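Local atomic coordinates of class I phosphodiesterase PDEB1 (Leishmania major, PDB entry 2R8Q), a protein that belongs to the class I phosphodiesterases and has an all-helical catalytic domain of the HD clan that holds a zinc ion and a magnesium ion. Residues M145-S150 / Y277-M282; L207-L212 / V245-I250. All blocks are in the same frame, centred on the assembly; numbering follows the deposited sequence.

Contact 1: residues M145-S150 / Y277-M282; sequences MGVNNS and YRQGDM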
ATOM      1  N   MET A 145       9.977   7.083   7.432  1.00 19.05           N
ATOM      2  CA  MET A 145      11.409   6.912   7.227  1.00 21.73           C
ATOM      3  C   MET A 145      12.245   8.157   7.508  1.00 20.37           C
ATOM      4  O   MET A 145      13.451   8.163   7.270  1.00 21.78           O
ATOM      5  CB  MET A 145      11.647   6.424   5.793  1.00 25.26           C
ATOM      6  CG  MET A 145      10.925   5.116   5.479  1.00 33.34           C
ATOM      7  SD  MET A 145      10.703   4.753   3.716  1.00 40.65           S
ATOM      8  CE  MET A 145       8.911   4.684   3.603  1.00 39.26           C
ATOM      9  N   GLY A 146      11.615   9.210   8.017  1.00 17.70           N
ATOM     10  CA  GLY A 146      12.361  10.418   8.314  1.00 18.81           C
ATOM     11  C   GLY A 146      12.472  11.411   7.168  1.00 18.50           C
ATOM     12  O   GLY A 146      13.224  12.385   7.263  1.00 18.67           O
ATOM     13  N   VAL A 147      11.753  11.163   6.078  1.00 18.60           N
ATOM     14  CA  VAL A 147      11.764  12.079   4.938  1.00 17.64           C
ATOM     15  C   VAL A 147      10.317  12.375   4.559  1.00 17.43           C
ATOM     16  O   VAL A 147       9.445  11.523   4.748  1.00 18.23           O
ATOM     17  CB  VAL A 147      12.513  11.487   3.713  1.00 17.72           C
ATOM     18  CG1 VAL A 147      13.985  11.301   4.049  1.00 18.95           C
ATOM     19  CG2 VAL A 147      11.893  10.167   3.298  1.00 20.34           C
ATOM     20  N   ASN A 148      10.055  13.576   4.045  1.00 17.28           N
ATOM     21  CA  ASN A 148       8.690  13.945   3.671  1.00 17.56           C
ATOM     22  C   ASN A 148       8.271  13.446   2.288  1.00 16.79           C
ATOM     23  O   ASN A 148       9.064  12.851   1.565  1.00 16.94           O
ATOM     24  CB  ASN A 148       8.486  15.467   3.769  1.00 21.08           C
ATOM     25  CG  ASN A 148       9.471  16.254   2.926  1.00 22.62           C
ATOM     26  OD1 ASN A 148       9.951  15.779   1.898  1.00 20.27           O
ATOM     27  ND2 ASN A 148       9.762  17.481   3.354  1.00 25.06           N
ATOM     28  N   ASN A 149       7.010  13.669   1.928  1.00 16.56           N
ATOM     29  CA  ASN A 149       6.516  13.205   0.637  1.00 16.46           C
ATOM     30  C   ASN A 149       7.309  13.768  -0.535  1.00 18.51           C
ATOM     31  O   ASN A 149       7.530  13.071  -1.526  1.00 19.23           O
ATOM     32  CB  ASN A 149       5.031  13.545   0.459  1.00 16.28           C
ATOM     33  CG  ASN A 149       4.128  12.706   1.342  1.00 17.90           C
ATOM     34  OD1 ASN A 149       4.455  11.570   1.682  1.00 20.57           O
ATOM     35  ND2 ASN A 149       2.972  13.253   1.697  1.00 18.28           N
ATOM     36  N   SER A 150       7.739  15.021  -0.421  1.00 19.16           N
ATOM     37  CA  SER A 150       8.500  15.661  -1.490  1.00 20.65           C
ATOM     38  C   SER A 150       9.768  14.887  -1.833  1.00 19.81           C
ATOM     39  O   SER A 150      10.141  14.774  -3.004  1.00 20.25           O
ATOM     40  CB  SER A 150       8.865  17.092  -1.092  1.00 21.76           C
ATOM     41  OG  SER A 150       9.616  17.721  -2.117  1.00 28.13           O
ATOM     42  N   TYR A 277      17.370  18.005   8.954  1.00 17.36           N
ATOM     43  CA  TYR A 277      18.767  18.071   8.535  1.00 17.67           C
ATOM     44  C   TYR A 277      19.229  16.744   7.942  1.00 18.44           C
ATOM     45  O   TYR A 277      20.016  16.718   6.996  1.00 18.14           O
ATOM     46  CB  TYR A 277      19.672  18.443   9.714  1.00 19.02           C
ATOM     47  CG  TYR A 277      19.623  19.900  10.121  1.00 20.33           C
ATOM     48  CD1 TYR A 277      20.282  20.338  11.267  1.00 23.55           C
ATOM     49  CD2 TYR A 277      18.932  20.841   9.360  1.00 21.14           C
ATOM     50  CE1 TYR A 277      20.256  21.675  11.646  1.00 24.19           C
ATOM     51  CE2 TYR A 277      18.900  22.184   9.731  1.00 25.00           C
ATOM     52  CZ  TYR A 277      19.565  22.592  10.875  1.00 25.25           C
ATOM     53  OH  TYR A 277      19.536  23.917  11.246  1.00 29.57           O
ATOM     54  N   ARG A 278      18.745  15.636   8.491  1.00 18.56           N
ATOM     55  CA  ARG A 278      19.148  14.343   7.960  1.00 17.71           C
ATOM     56  C   ARG A 278      18.540  14.125   6.581  1.00 18.46           C
ATOM     57  O   ARG A 278      19.147  13.470   5.733  1.00 19.80           O
ATOM     58  CB  ARG A 278      18.767  13.217   8.925  1.00 18.55           C
ATOM     59  CG  ARG A 278      19.555  13.280  10.223  1.00 19.62           C
ATOM     60  CD  ARG A 278      19.334  12.070  11.112  1.00 21.65           C
ATOM     61  NE  ARG A 278      19.985  12.258  12.403  1.00 22.61           N
ATOM     62  CZ  ARG A 278      20.014  11.350  13.372  1.00 23.01           C
ATOM     63  NH1 ARG A 278      19.426  10.175  13.202  1.00 23.77           N
ATOM     64  NH2 ARG A 278      20.631  11.623  14.513  1.00 25.61           N
ATOM     65  N   GLN A 279      17.345  14.664   6.345  1.00 18.21           N
ATOM     66  CA  GLN A 279      16.746  14.525   5.020  1.00 17.92           C
ATOM     67  C   GLN A 279      17.605  15.342   4.065  1.00 18.34           C
ATOM     68  O   GLN A 279      17.871  14.924   2.941  1.00 17.05           O
ATOM     69  CB  GLN A 279      15.311  15.058   4.974  1.00 18.70           C
ATOM     70  CG  GLN A 279      14.744  15.035   3.551  1.00 17.56           C
ATOM     71  CD  GLN A 279      13.294  15.465   3.457  1.00 17.42           C
ATOM     72  OE1 GLN A 279      12.495  15.195   4.352  1.00 18.36           O
ATOM     73  NE2 GLN A 279      12.941  16.118   2.354  1.00 16.46           N
ATOM     74  N   GLY A 280      18.023  16.517   4.524  1.00 18.40           N
ATOM     75  CA  GLY A 280      18.856  17.377   3.705  1.00 18.52           C
ATOM     76  C   GLY A 280      20.162  16.697   3.341  1.00 19.73           C
ATOM     77  O   GLY A 280      20.615  16.788   2.198  1.00 18.61           O
ATOM     78  N   ASP A 281      20.773  16.017   4.309  1.00 19.95           N
ATOM     79  CA  ASP A 281      22.027  15.317   4.058  1.00 21.78           C
ATOM     80  C   ASP A 281      21.816  14.251   2.989  1.00 22.31           C
ATOM     81  O   ASP A 281      22.661  14.063   2.114  1.00 22.31           O
ATOM     82  CB  ASP A 281      22.561  14.661   5.336  1.00 22.90           C
ATOM     83  CG  ASP A 281      22.988  15.671   6.384  1.00 24.94           C
ATOM     84  OD1 ASP A 281      23.293  16.826   6.017  1.00 26.06           O
ATOM     85  OD2 ASP A 281      23.034  15.303   7.578  1.00 27.14           O
ATOM     86  N   MET A 282      20.688  13.552   3.060  1.00 22.83           N
ATOM     87  CA  MET A 282      20.387  12.514   2.079  1.00 22.69           C
ATOM     88  C   MET A 282      20.134  13.115   0.704  1.00 22.18           C
ATOM     89  O   MET A 282      20.490  12.516  -0.314  1.00 22.39           O
ATOM     90  CB  MET A 282      19.170  11.693   2.513  1.00 24.78           C
ATOM     91  CG  MET A 282      19.447  10.759   3.676  1.00 27.61           C
ATOM     92  SD  MET A 282      18.023   9.739   4.094  1.00 31.97           S
ATOM     93  CE  MET A 282      17.224  10.773   5.294  1.00 29.78           C
TER
HETATM   94  O   HOH W   1      12.574  15.174   7.092  1.00 18.21           O
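Gln279 reaches from its helix to the loop at Val147 and Asn148. With CG anti to the backbone N (chi1 174°) and the chain extended beyond it, the amide is carried straight across. Gln279 CB lies 4.1 Å from Gly146 O. Gln279 CG passes 3.8 Å from Val147 CG1, a methyl that also meets Met282 CE. At the tip, Gln279 OE1 accepts a hydrogen bond from Asn148 N, 2.9 Å away and above the carbonyl plane, and a second from a water that also donates to Gly146 O. Gln279 NE2 donates to Asn148 OD1 (3.0 Å), likewise from above the carbonyl plane, the two amides standing nearly perpendicular at 85°. Glutamine suits the place: long enough to span the gap, it offers an acceptor to the backbone and a donor to the side chain. NE2 also hydrogen-bonds to Glu283, one turn on, which helps fix the amide's rotation. Asn148, about 7 Å by its side chain from the bound 3-isobutyl-1-methylxanthine, is the N-cap of helix 149-154, its OD1 capping Phe151 N; glycine suits the positive phi at 146. The contact thus ties that helix's start to helix 262-285, with Phe151 touching both Gln279 and Met282.

Contact 2: residues L207-L212 / V245-I250; sequences LIDCVL and VMETLI
Cys210 points its sulfur at the backbone of the opposing helix, where SG comes 3.7 Å from Met246 CB. The thiol lies beside its own backbone N (chi1 -76°), which turns it to the Met246 side, while Cys210 CB and the carbonyl O face Ile250; that Cys210 O is 3.5 Å from Ile250 CG2. A small, weakly polar residue suits this place, since the CA atoms of Cys210 and Glu247 stand only 4.8 Å apart. Ile250 presents its short branch, CG2, to the partner helix, and Met246 meets the sulfur with CB.

On another side of the interface Glu247, extended beyond CG, reaches obliquely across Asp209, Glu247 OE2 lying 3.3 Å from Asp209 CB. The two carboxylates are turned 86° against each other, with Asp209 OD2 and Glu247 OE2 4.3 Å apart. Like charges so close would be costly alone, but Asp209 forms salt bridges with Arg205 and Arg243, which probably offset the repulsion; Arg225 touches the Glu247 side chain. A water donates to both Asp209 O and Glu247 OE2, the latter at 3.2 Å, linking the helices where no direct hydrogen bond does. Ala165 of the second subunit also packs against Asp209.

The axes of 207-212 and 245-250 approach to 8.6 Å, at a signed crossing angle of -43°. This is close helix-helix packing within the all-helical phosphodiesterase catalytic domain, and it lies near the metal centre: the Ile250 side chain is about 7 Å from the zinc ion, and Asp254, one turn later, is a zinc ligand.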
ATOM      1  N   LEU A 207     -10.804   6.284  10.636  1.00 13.87           N
ATOM      2  CA  LEU A 207      -9.368   6.185  10.862  1.00 13.48           C
ATOM      3  C   LEU A 207      -8.613   6.604   9.599  1.00 13.71           C
ATOM      4  O   LEU A 207      -7.689   7.416   9.660  1.00 14.09           O
ATOM      5  CB  LEU A 207      -9.003   4.750  11.264  1.00 14.82           C
ATOM      6  CG  LEU A 207      -7.528   4.401  11.498  1.00 14.81           C
ATOM      7  CD1 LEU A 207      -7.429   3.211  12.444  1.00 16.97           C
ATOM      8  CD2 LEU A 207      -6.854   4.090  10.163  1.00 16.51           C
ATOM      9  N   ILE A 208      -9.027   6.066   8.455  1.00 14.18           N
ATOM     10  CA  ILE A 208      -8.388   6.380   7.181  1.00 14.19           C
ATOM     11  C   ILE A 208      -8.524   7.866   6.830  1.00 15.97           C
ATOM     12  O   ILE A 208      -7.551   8.499   6.413  1.00 15.12           O
ATOM     13  CB  ILE A 208      -8.974   5.486   6.061  1.00 14.66           C
ATOM     14  CG1 ILE A 208      -8.512   4.044   6.294  1.00 15.80           C
ATOM     15  CG2 ILE A 208      -8.553   6.002   4.684  1.00 15.58           C
ATOM     16  CD1 ILE A 208      -9.284   2.984   5.522  1.00 15.97           C
ATOM     17  N   ASP A 209      -9.721   8.424   7.004  1.00 15.10           N
ATOM     18  CA  ASP A 209      -9.934   9.840   6.712  1.00 15.79           C
ATOM     19  C   ASP A 209      -8.998  10.697   7.552  1.00 15.67           C
ATOM     20  O   ASP A 209      -8.404  11.661   7.062  1.00 15.67           O
ATOM     21  CB  ASP A 209     -11.375  10.267   7.018  1.00 17.84           C
ATOM     22  CG  ASP A 209     -12.376   9.741   6.008  1.00 20.76           C
ATOM     23  OD1 ASP A 209     -11.977   9.450   4.857  1.00 23.31           O
ATOM     24  OD2 ASP A 209     -13.571   9.644   6.365  1.00 23.31           O
ATOM     25  N   CYS A 210      -8.877  10.344   8.826  1.00 15.59           N
ATOM     26  CA  CYS A 210      -8.024  11.093   9.736  1.00 13.11           C
ATOM     27  C   CYS A 210      -6.548  11.018   9.370  1.00 14.64           C
ATOM     28  O   CYS A 210      -5.853  12.030   9.393  1.00 15.23           O
ATOM     29  CB  CYS A 210      -8.245  10.615  11.171  1.00 14.55           C
ATOM     30  SG  CYS A 210      -9.784  11.249  11.875  1.00 17.14           S
ATOM     31  N   VAL A 211      -6.067   9.828   9.030  1.00 14.21           N
ATOM     32  CA  VAL A 211      -4.665   9.689   8.657  1.00 13.87           C
ATOM     33  C   VAL A 211      -4.386  10.463   7.367  1.00 13.22           C
ATOM     34  O   VAL A 211      -3.387  11.173   7.261  1.00 14.32           O
ATOM     35  CB  VAL A 211      -4.270   8.208   8.440  1.00 12.42           C
ATOM     36  CG1 VAL A 211      -2.816   8.120   7.990  1.00 15.00           C
ATOM     37  CG2 VAL A 211      -4.457   7.424   9.724  1.00 14.54           C
ATOM     38  N   LEU A 212      -5.268  10.328   6.383  1.00 14.64           N
ATOM     39  CA  LEU A 212      -5.052  11.028   5.124  1.00 14.86           C
ATOM     40  C   LEU A 212      -5.083  12.540   5.314  1.00 16.41           C
ATOM     41  O   LEU A 212      -4.423  13.281   4.579  1.00 17.88           O
ATOM     42  CB  LEU A 212      -6.098  10.601   4.089  1.00 15.00           C
ATOM     43  CG  LEU A 212      -6.051   9.125   3.672  1.00 16.17           C
ATOM     44  CD1 LEU A 212      -7.163   8.851   2.661  1.00 16.98           C
ATOM     45  CD2 LEU A 212      -4.689   8.788   3.077  1.00 18.40           C
ATOM     46  N   VAL A 245     -14.493  17.388  12.118  1.00 14.83           N
ATOM     47  CA  VAL A 245     -13.983  17.758  13.432  1.00 14.63           C
ATOM     48  C   VAL A 245     -12.861  16.795  13.823  1.00 14.34           C
ATOM     49  O   VAL A 245     -11.834  17.217  14.354  1.00 14.43           O
ATOM     50  CB  VAL A 245     -15.097  17.719  14.509  1.00 15.36           C
ATOM     51  CG1 VAL A 245     -14.476  17.717  15.910  1.00 15.36           C
ATOM     52  CG2 VAL A 245     -16.010  18.931  14.350  1.00 17.57           C
ATOM     53  N   MET A 246     -13.054  15.506  13.548  1.00 13.71           N
ATOM     54  CA  MET A 246     -12.036  14.504  13.861  1.00 13.89           C
ATOM     55  C   MET A 246     -10.754  14.788  13.087  1.00 12.81           C
ATOM     56  O   MET A 246      -9.652  14.741  13.642  1.00 13.41           O
ATOM     57  CB  MET A 246     -12.528  13.101  13.497  1.00 14.97           C
ATOM     58  CG  MET A 246     -13.662  12.568  14.357  1.00 16.01           C
ATOM     59  SD  MET A 246     -14.240  10.949  13.762  1.00 16.62           S
ATOM     60  CE  MET A 246     -12.913   9.899  14.331  1.00 17.46           C
ATOM     61  N   GLU A 247     -10.900  15.081  11.797  1.00 14.15           N
ATOM     62  CA  GLU A 247      -9.742  15.353  10.954  1.00 15.06           C
ATOM     63  C   GLU A 247      -9.007  16.602  11.410  1.00 14.47           C
ATOM     64  O   GLU A 247      -7.780  16.649  11.397  1.00 14.80           O
ATOM     65  CB  GLU A 247     -10.173  15.512   9.493  1.00 15.48           C
ATOM     66  CG  GLU A 247     -10.835  14.269   8.915  1.00 16.43           C
ATOM     67  CD  GLU A 247     -11.488  14.524   7.569  1.00 20.08           C
ATOM     68  OE1 GLU A 247     -11.772  15.700   7.261  1.00 25.32           O
ATOM     69  OE2 GLU A 247     -11.732  13.549   6.827  1.00 22.30           O
ATOM     70  N   THR A 248      -9.765  17.616  11.811  1.00 15.18           N
ATOM     71  CA  THR A 248      -9.163  18.860  12.262  1.00 13.72           C
ATOM     72  C   THR A 248      -8.433  18.658  13.587  1.00 14.15           C
ATOM     73  O   THR A 248      -7.370  19.246  13.808  1.00 15.26           O
ATOM     74  CB  THR A 248     -10.227  19.958  12.399  1.00 15.83           C
ATOM     75  OG1 THR A 248     -10.913  20.096  11.152  1.00 16.45           O
ATOM     76  CG2 THR A 248      -9.581  21.288  12.752  1.00 15.98           C
ATOM     77  N   LEU A 249      -8.999  17.832  14.465  1.00 13.52           N
ATOM     78  CA  LEU A 249      -8.361  17.555  15.747  1.00 13.46           C
ATOM     79  C   LEU A 249      -7.049  16.803  15.564  1.00 13.01           C
ATOM     80  O   LEU A 249      -6.052  17.152  16.194  1.00 14.04           O
ATOM     81  CB  LEU A 249      -9.284  16.747  16.665  1.00 14.83           C
ATOM     82  CG  LEU A 249     -10.419  17.520  17.341  1.00 14.02           C
ATOM     83  CD1 LEU A 249     -11.351  16.544  18.034  1.00 16.59           C
ATOM     84  CD2 LEU A 249      -9.843  18.525  18.338  1.00 16.30           C
ATOM     85  N   ILE A 250      -7.025  15.773  14.717  1.00 13.31           N
ATOM     86  CA  ILE A 250      -5.768  15.054  14.546  1.00 14.55           C
ATOM     87  C   ILE A 250      -4.730  15.962  13.897  1.00 15.15           C
ATOM     88  O   ILE A 250      -3.541  15.860  14.197  1.00 15.62           O
ATOM     89  CB  ILE A 250      -5.931  13.727  13.742  1.00 14.28           C
ATOM     90  CG1 ILE A 250      -4.632  12.917  13.854  1.00 14.98           C
ATOM     91  CG2 ILE A 250      -6.274  14.010  12.279  1.00 16.30           C
ATOM     92  CD1 ILE A 250      -4.751  11.457  13.436  1.00 15.64           C
TER
HETATM   93  O   HOH W   2      -9.391  12.947   4.802  1.00 24.63           O

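Overall arrangement
Contact 2 is nested along the chain inside the loop closed by contact 1: residues 145-150 come first, then 207-212 and 245-250, and finally 277-282. The centres lie 24 Å apart and the nearest atoms about 8 Å, so the two do not touch, yet helices 239-254 and 262-285 follow each other in the chain. Between those helices' contact segments come the zinc ligand Asp254 and the pocket residues Asn257, Val272 and Phe276; the zinc ligands His140 and Asp141 shortly precede 145-150. Both contacts join chain-distant parts of one all-helical catalytic domain, contact 1 beside the bound 3-isobutyl-1-methylxanthine through Asn148, contact 2 beside the zinc ion through Ile250 and nearer the centre of the chain.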